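Long-range contacts in UDP-N-Acetylglucosamine 2-Epimerase (Thermus thermophilus, PDB 1V4V), which probably interconverts UDP-N-acetylglucosamine and UDP-N-acetylmannosamine by inverting the configuration at carbon 2 of the sugar: residues A[200-206]-A[275-281]; A[186-192]-A[267-273]. All coordinates share one frame; numbering follows the deposited sequence.

Contact 1 of 2, residues A[200-206]-A[275-281]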
loop_
_atom_site.group_PDB
_atom_site.type_symbol
_atom_site.label_atom_id
_atom_site.label_comp_id
_atom_site.label_asym_id
_atom_site.label_seq_id
_atom_site.Cartn_x
_atom_site.Cartn_y
_atom_site.Cartn_z
ATOM N N TYR A 200 -1.334 -48.170 -6.508
ATOM C CA TYR A 200 -0.567 -47.367 -7.449
ATOM C C TYR A 200 0.580 -46.595 -6.822
ATOM O O TYR A 200 0.584 -46.317 -5.624
ATOM C CB TYR A 200 -1.458 -46.326 -8.126
ATOM C CG TYR A 200 -2.753 -46.861 -8.689
ATOM C CD1 TYR A 200 -3.964 -46.624 -8.038
ATOM C CD2 TYR A 200 -2.770 -47.581 -9.880
ATOM C CE1 TYR A 200 -5.167 -47.091 -8.565
ATOM C CE2 TYR A 200 -3.968 -48.058 -10.416
ATOM C CZ TYR A 200 -5.160 -47.805 -9.754
ATOM O OH TYR A 200 -6.346 -48.261 -10.285
ATOM N N VAL A 201 1.548 -46.269 -7.671
ATOM C CA VAL A 201 2.685 -45.434 -7.311
ATOM C C VAL A 201 2.669 -44.405 -8.435
ATOM O O VAL A 201 2.718 -44.772 -9.609
ATOM C CB VAL A 201 4.036 -46.185 -7.360
ATOM C CG1 VAL A 201 5.182 -45.189 -7.211
ATOM C CG2 VAL A 201 4.102 -47.217 -6.232
ATOM N N THR A 202 2.564 -43.126 -8.089
ATOM C CA THR A 202 2.556 -42.092 -9.117
ATOM C C THR A 202 3.981 -41.642 -9.359
ATOM O O THR A 202 4.745 -41.429 -8.414
ATOM C CB THR A 202 1.700 -40.876 -8.702
ATOM O OG1 THR A 202 0.329 -41.272 -8.577
ATOM C CG2 THR A 202 1.802 -39.766 -9.754
ATOM N N VAL A 203 4.345 -41.534 -10.633
ATOM C CA VAL A 203 5.687 -41.108 -11.007
ATOM C C VAL A 203 5.641 -39.848 -11.853
ATOM O O VAL A 203 4.792 -39.715 -12.743
ATOM C CB VAL A 203 6.429 -42.202 -11.808
ATOM C CG1 VAL A 203 7.773 -41.671 -12.285
ATOM C CG2 VAL A 203 6.632 -43.445 -10.951
ATOM N N THR A 204 6.569 -38.938 -11.567
ATOM C CA THR A 204 6.682 -37.672 -12.285
ATOM C C THR A 204 8.153 -37.225 -12.366
ATOM O O THR A 204 8.844 -37.102 -11.347
ATOM C CB THR A 204 5.831 -36.569 -11.596
ATOM O OG1 THR A 204 4.604 -36.399 -12.314
ATOM C CG2 THR A 204 6.577 -35.244 -11.523
HETATM N N MSE A 205 8.653 -37.031 -13.584
HETATM C CA MSE A 205 10.039 -36.564 -13.787
HETATM C C MSE A 205 10.036 -35.512 -14.882
HETATM O O MSE A 205 9.674 -35.806 -16.027
HETATM C CB MSE A 205 10.901 -37.764 -14.217
HETATM C CG MSE A 205 11.199 -38.794 -13.097
HETATM SE SE MSE A 205 12.709 -39.918 -13.513
HETATM C CE MSE A 205 11.850 -40.990 -14.816
ATOM N N HIS A 206 10.420 -34.286 -14.548
ATOM C CA HIS A 206 10.449 -33.214 -15.545
ATOM C C HIS A 206 11.349 -32.026 -15.209
ATOM O O HIS A 206 11.305 -31.012 -15.906
ATOM C CB HIS A 206 9.041 -32.680 -15.821
ATOM C CG HIS A 206 8.433 -31.957 -14.658
ATOM N ND1 HIS A 206 8.215 -30.595 -14.658
ATOM C CD2 HIS A 206 8.002 -32.405 -13.455
ATOM C CE1 HIS A 206 7.673 -30.237 -13.506
ATOM N NE2 HIS A 206 7.533 -31.317 -12.759
ATOM N N SER A 275 -2.709 -43.146 -4.575
ATOM C CA SER A 275 -1.408 -43.807 -4.617
ATOM C C SER A 275 -0.775 -44.034 -3.248
ATOM O O SER A 275 -1.052 -43.310 -2.291
ATOM C CB SER A 275 -0.443 -42.998 -5.489
ATOM O OG SER A 275 -0.938 -42.876 -6.815
ATOM N N LEU A 276 0.087 -45.046 -3.180
ATOM C CA LEU A 276 0.791 -45.408 -1.952
ATOM C C LEU A 276 2.021 -44.532 -1.792
ATOM O O LEU A 276 2.545 -44.360 -0.690
ATOM C CB LEU A 276 1.288 -46.860 -2.023
ATOM C CG LEU A 276 0.337 -48.047 -2.185
ATOM C CD1 LEU A 276 1.154 -49.328 -2.327
ATOM C CD2 LEU A 276 -0.586 -48.145 -0.988
ATOM N N LEU A 277 2.489 -43.992 -2.909
ATOM C CA LEU A 277 3.709 -43.199 -2.909
ATOM C C LEU A 277 3.811 -42.358 -4.169
ATOM O O LEU A 277 3.305 -42.746 -5.222
ATOM C CB LEU A 277 4.904 -44.153 -2.858
ATOM C CG LEU A 277 6.318 -43.644 -3.122
ATOM C CD1 LEU A 277 6.785 -42.848 -1.914
ATOM C CD2 LEU A 277 7.262 -44.823 -3.388
ATOM N N LEU A 278 4.468 -41.208 -4.039
ATOM C CA LEU A 278 4.714 -40.308 -5.163
ATOM C C LEU A 278 6.223 -40.221 -5.365
ATOM O O LEU A 278 6.968 -39.959 -4.415
ATOM C CB LEU A 278 4.184 -38.896 -4.883
ATOM C CG LEU A 278 4.679 -37.862 -5.907
ATOM C CD1 LEU A 278 4.088 -38.187 -7.283
ATOM C CD2 LEU A 278 4.295 -36.448 -5.472
ATOM N N VAL A 279 6.669 -40.465 -6.594
ATOM C CA VAL A 279 8.083 -40.367 -6.943
ATOM C C VAL A 279 8.158 -39.139 -7.845
ATOM O O VAL A 279 7.458 -39.068 -8.855
ATOM C CB VAL A 279 8.561 -41.603 -7.733
ATOM C CG1 VAL A 279 10.026 -41.428 -8.147
ATOM C CG2 VAL A 279 8.397 -42.860 -6.881
ATOM N N THR A 280 8.990 -38.165 -7.492
ATOM C CA THR A 280 9.068 -36.963 -8.317
ATOM C C THR A 280 10.383 -36.211 -8.150
ATOM O O THR A 280 11.206 -36.559 -7.305
ATOM C CB THR A 280 7.920 -35.995 -7.958
ATOM O OG1 THR A 280 7.928 -34.880 -8.855
ATOM C CG2 THR A 280 8.087 -35.473 -6.520
ATOM N N ASP A 281 10.578 -35.186 -8.973
ATOM C CA ASP A 281 11.765 -34.345 -8.871
ATOM C C ASP A 281 11.288 -32.902 -8.897
ATOM O O ASP A 281 12.072 -31.969 -9.064
ATOM C CB ASP A 281 12.753 -34.614 -10.017
ATOM C CG ASP A 281 12.198 -34.250 -11.385
ATOM O OD1 ASP A 281 12.962 -34.365 -12.365
ATOM O OD2 ASP A 281 11.018 -33.859 -11.491
#
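Ser275 OG is gripped by two partners: Thr202 OG1 donates to it across the strands at 2.7 Å, and Leu271 O, one turn back in the preceding helix, also bonds to it. The Thr202 hydroxyl lies anti to its carbonyl carbon (chi1 -64°), which sets it within bonding distance of Ser275 OG and leaves the methyl CG2 for Leu278, whose CD1 lies 3.7 Å away. Between the backbones, Thr202 is bonded both ways, its N to Leu277 O at 3.0 Å and its O to Val279 N at 2.8 Å; Thr204 N then takes Val279 O. On the other face of the sheet Val201 CG1 rests on Val279 CG2 at 4.0 Å. Beyond the strands, His206 N points almost straight (171°) at Asp281 OD2, 3.1 Å away on the syn side of the carboxylate. OD1 of Asp281 accepts from Arg207 N and Asn210 ND2, and an alanine in its place would probably leave all three N-H donors without their carboxylate and the loop after strand 200-203 less firmly held. Strands 200-203 and 275-280 are the central neighbours of a parallel sheet ordered 3-2-1-4-5-6, the topological switch point of a Rossmann-type domain in the GT-B fold.

Contact 2 of 2, residues A[186-192]-A[267-273]; sequences AKLGRLP and SMAALMR
Ala186 and Ala270 bring the last turn of helix 177-188 against the side of helix 265-273, with their CA atoms 4.1 Å apart. Small residues make this possible: Ala186 CB meets Ala269 CB at 3.8 Å, and Ala270 CB sits 4.0 Å from Gly189 C, where the chain leaves its helix. The bend carries Arg190 O to the hydroxyl of Ser267, which donates to it in the carbonyl plane at 2.9 Å; with OG anti to the backbone N (chi1 -174°), Ser267 reaches beyond its own helix, and Pro192 CD packs against Ser267 OG. Helix 265-273 belongs to the beta-alpha-beta crossover from strand 257-260 to strand 275-280 in the second Rossmann-type domain, while helix 177-188 precedes the first strand of that domain's sheet. Further along, Leu191 and Leu271 meet at about a right angle, CD2 to CD1 at 4.1 Å, a looser touch than that of the alanines. The solvent side is held more lightly still. The bend of Arg273 at chi3 (67°) lays its guanidinium with one face over Ala186 O, offset toward the rim and without hydrogen-bond geometry, and NH1 3.3 Å from Lys187 CA. A water in the guanidinium plane donates to Lys187 O at 3.1 Å and accepts only a weak bond from Arg273 NH2.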
loop_
_atom_site.group_PDB
_atom_site.type_symbol
_atom_site.label_atom_id
_atom_site.label_comp_id
_atom_site.label_asym_id
_atom_site.label_seq_id
_atom_site.Cartn_x
_atom_site.Cartn_y
_atom_site.Cartn_z
ATOM N N ALA A 186 -8.655 -33.184 -5.388
ATOM C CA ALA A 186 -8.583 -34.643 -5.360
ATOM C C ALA A 186 -9.974 -35.244 -5.212
ATOM O O ALA A 186 -10.312 -36.228 -5.872
ATOM C CB ALA A 186 -7.698 -35.101 -4.216
ATOM N N LYS A 187 -10.776 -34.642 -4.341
ATOM C CA LYS A 187 -12.131 -35.110 -4.093
ATOM C C LYS A 187 -13.046 -34.940 -5.301
ATOM O O LYS A 187 -13.831 -35.830 -5.624
ATOM C CB LYS A 187 -12.725 -34.362 -2.896
ATOM C CG LYS A 187 -14.187 -34.681 -2.638
ATOM C CD LYS A 187 -14.746 -33.861 -1.489
ATOM C CE LYS A 187 -16.235 -34.126 -1.320
ATOM N NZ LYS A 187 -16.990 -33.815 -2.568
ATOM N N LEU A 188 -12.940 -33.795 -5.965
ATOM C CA LEU A 188 -13.777 -33.496 -7.124
ATOM C C LEU A 188 -13.252 -34.088 -8.424
ATOM O O LEU A 188 -14.003 -34.255 -9.388
ATOM C CB LEU A 188 -13.918 -31.976 -7.281
ATOM C CG LEU A 188 -14.532 -31.244 -6.086
ATOM C CD1 LEU A 188 -14.512 -29.744 -6.337
ATOM C CD2 LEU A 188 -15.955 -31.736 -5.859
ATOM N N GLY A 189 -11.963 -34.409 -8.452
ATOM C CA GLY A 189 -11.375 -34.960 -9.657
ATOM C C GLY A 189 -11.633 -36.437 -9.884
ATOM O O GLY A 189 -12.138 -37.141 -9.010
ATOM N N ARG A 190 -11.281 -36.902 -11.077
ATOM C CA ARG A 190 -11.447 -38.301 -11.444
ATOM C C ARG A 190 -10.141 -38.858 -11.986
ATOM O O ARG A 190 -9.463 -38.212 -12.787
ATOM C CB ARG A 190 -12.539 -38.452 -12.503
ATOM C CG ARG A 190 -13.947 -38.328 -11.961
ATOM C CD ARG A 190 -14.964 -38.425 -13.083
ATOM N NE ARG A 190 -14.864 -37.287 -13.992
ATOM C CZ ARG A 190 -15.596 -37.143 -15.092
ATOM N NH1 ARG A 190 -16.484 -38.071 -15.428
ATOM N NH2 ARG A 190 -15.446 -36.066 -15.853
ATOM N N LEU A 191 -9.792 -40.060 -11.548
ATOM C CA LEU A 191 -8.566 -40.686 -12.006
ATOM C C LEU A 191 -8.616 -40.943 -13.500
ATOM O O LEU A 191 -9.694 -40.949 -14.107
ATOM C CB LEU A 191 -8.330 -42.016 -11.287
ATOM C CG LEU A 191 -7.873 -41.983 -9.830
ATOM C CD1 LEU A 191 -9.073 -42.149 -8.918
ATOM C CD2 LEU A 191 -6.886 -43.111 -9.591
ATOM N N PRO A 192 -7.443 -41.138 -14.121
ATOM C CA PRO A 192 -7.368 -41.408 -15.557
ATOM C C PRO A 192 -8.207 -42.644 -15.847
ATOM O O PRO A 192 -8.396 -43.486 -14.971
ATOM C CB PRO A 192 -5.880 -41.654 -15.779
ATOM C CG PRO A 192 -5.250 -40.729 -14.784
ATOM C CD PRO A 192 -6.095 -40.959 -13.550
ATOM N N SER A 267 -7.494 -34.370 -11.987
ATOM C CA SER A 267 -7.216 -35.768 -12.279
ATOM C C SER A 267 -5.895 -36.210 -11.650
ATOM O O SER A 267 -5.767 -37.347 -11.189
ATOM C CB SER A 267 -7.182 -36.002 -13.787
ATOM O OG SER A 267 -7.052 -37.383 -14.071
HETATM N N MSE A 268 -4.916 -35.311 -11.635
HETATM C CA MSE A 268 -3.619 -35.627 -11.043
HETATM C C MSE A 268 -3.746 -35.735 -9.528
HETATM O O MSE A 268 -3.164 -36.627 -8.917
HETATM C CB MSE A 268 -2.584 -34.556 -11.401
HETATM C CG MSE A 268 -1.233 -34.733 -10.703
HETATM SE SE MSE A 268 -0.360 -36.425 -11.084
HETATM C CE MSE A 268 0.995 -35.797 -12.304
ATOM N N ALA A 269 -4.506 -34.827 -8.920
ATOM C CA ALA A 269 -4.695 -34.856 -7.473
ATOM C C ALA A 269 -5.378 -36.156 -7.059
ATOM O O ALA A 269 -5.032 -36.755 -6.039
ATOM C CB ALA A 269 -5.532 -33.660 -7.018
ATOM N N ALA A 270 -6.354 -36.586 -7.854
ATOM C CA ALA A 270 -7.080 -37.816 -7.567
ATOM C C ALA A 270 -6.136 -39.016 -7.664
ATOM O O ALA A 270 -6.163 -39.908 -6.818
ATOM C CB ALA A 270 -8.243 -37.976 -8.543
ATOM N N LEU A 271 -5.299 -39.027 -8.697
ATOM C CA LEU A 271 -4.344 -40.115 -8.887
ATOM C C LEU A 271 -3.397 -40.202 -7.692
ATOM O O LEU A 271 -3.164 -41.278 -7.146
ATOM C CB LEU A 271 -3.535 -39.887 -10.161
ATOM C CG LEU A 271 -2.410 -40.886 -10.452
ATOM C CD1 LEU A 271 -2.977 -42.301 -10.585
ATOM C CD2 LEU A 271 -1.705 -40.472 -11.727
HETATM N N MSE A 272 -2.840 -39.064 -7.292
HETATM C CA MSE A 272 -1.930 -39.053 -6.155
HETATM C C MSE A 272 -2.615 -39.554 -4.891
HETATM O O MSE A 272 -2.053 -40.366 -4.153
HETATM C CB MSE A 272 -1.379 -37.643 -5.914
HETATM C CG MSE A 272 -0.425 -37.145 -6.981
HETATM SE SE MSE A 272 0.423 -35.482 -6.423
HETATM C CE MSE A 272 -1.051 -34.292 -6.764
ATOM N N ARG A 273 -3.827 -39.072 -4.637
ATOM C CA ARG A 273 -4.562 -39.481 -3.450
ATOM C C ARG A 273 -4.778 -40.996 -3.419
ATOM O O ARG A 273 -4.794 -41.608 -2.351
ATOM C CB ARG A 273 -5.912 -38.763 -3.385
ATOM C CG ARG A 273 -6.654 -38.984 -2.077
ATOM C CD ARG A 273 -7.981 -38.241 -2.044
ATOM N NE ARG A 273 -8.935 -38.789 -3.001
ATOM C CZ ARG A 273 -10.207 -38.414 -3.090
ATOM N NH1 ARG A 273 -10.682 -37.480 -2.276
ATOM N NH2 ARG A 273 -11.005 -38.980 -3.985
HETATM O O HOH W 1 -14.430 -38.506 -4.213
#

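Contacts 1 and 2, their centres 13 Å apart, are joined through helix 265-273, which supplies one segment of contact 2 and runs into strand 275-280 of contact 1. Ala269 and Ala270 meet the 186-192 segment, whereas three larger side chains reach the segments of contact 1: Leu271 CG packs 3.3 Å from Thr202 OG1, Met268 CE 3.7 Å from Thr204 OG1, and Met272 SE 4.1 Å from Leu278 CD2. Of these, Leu271 also packs within contact 2. The segments alternate along the chain: 186-192 leads into 200-206, and 267-273 into 275-281. Contact 1 runs on to the C-terminal ends of its strands, the side where GT-B enzymes generally bind their nucleotide sugar; contact 2 backs the sheet from one face.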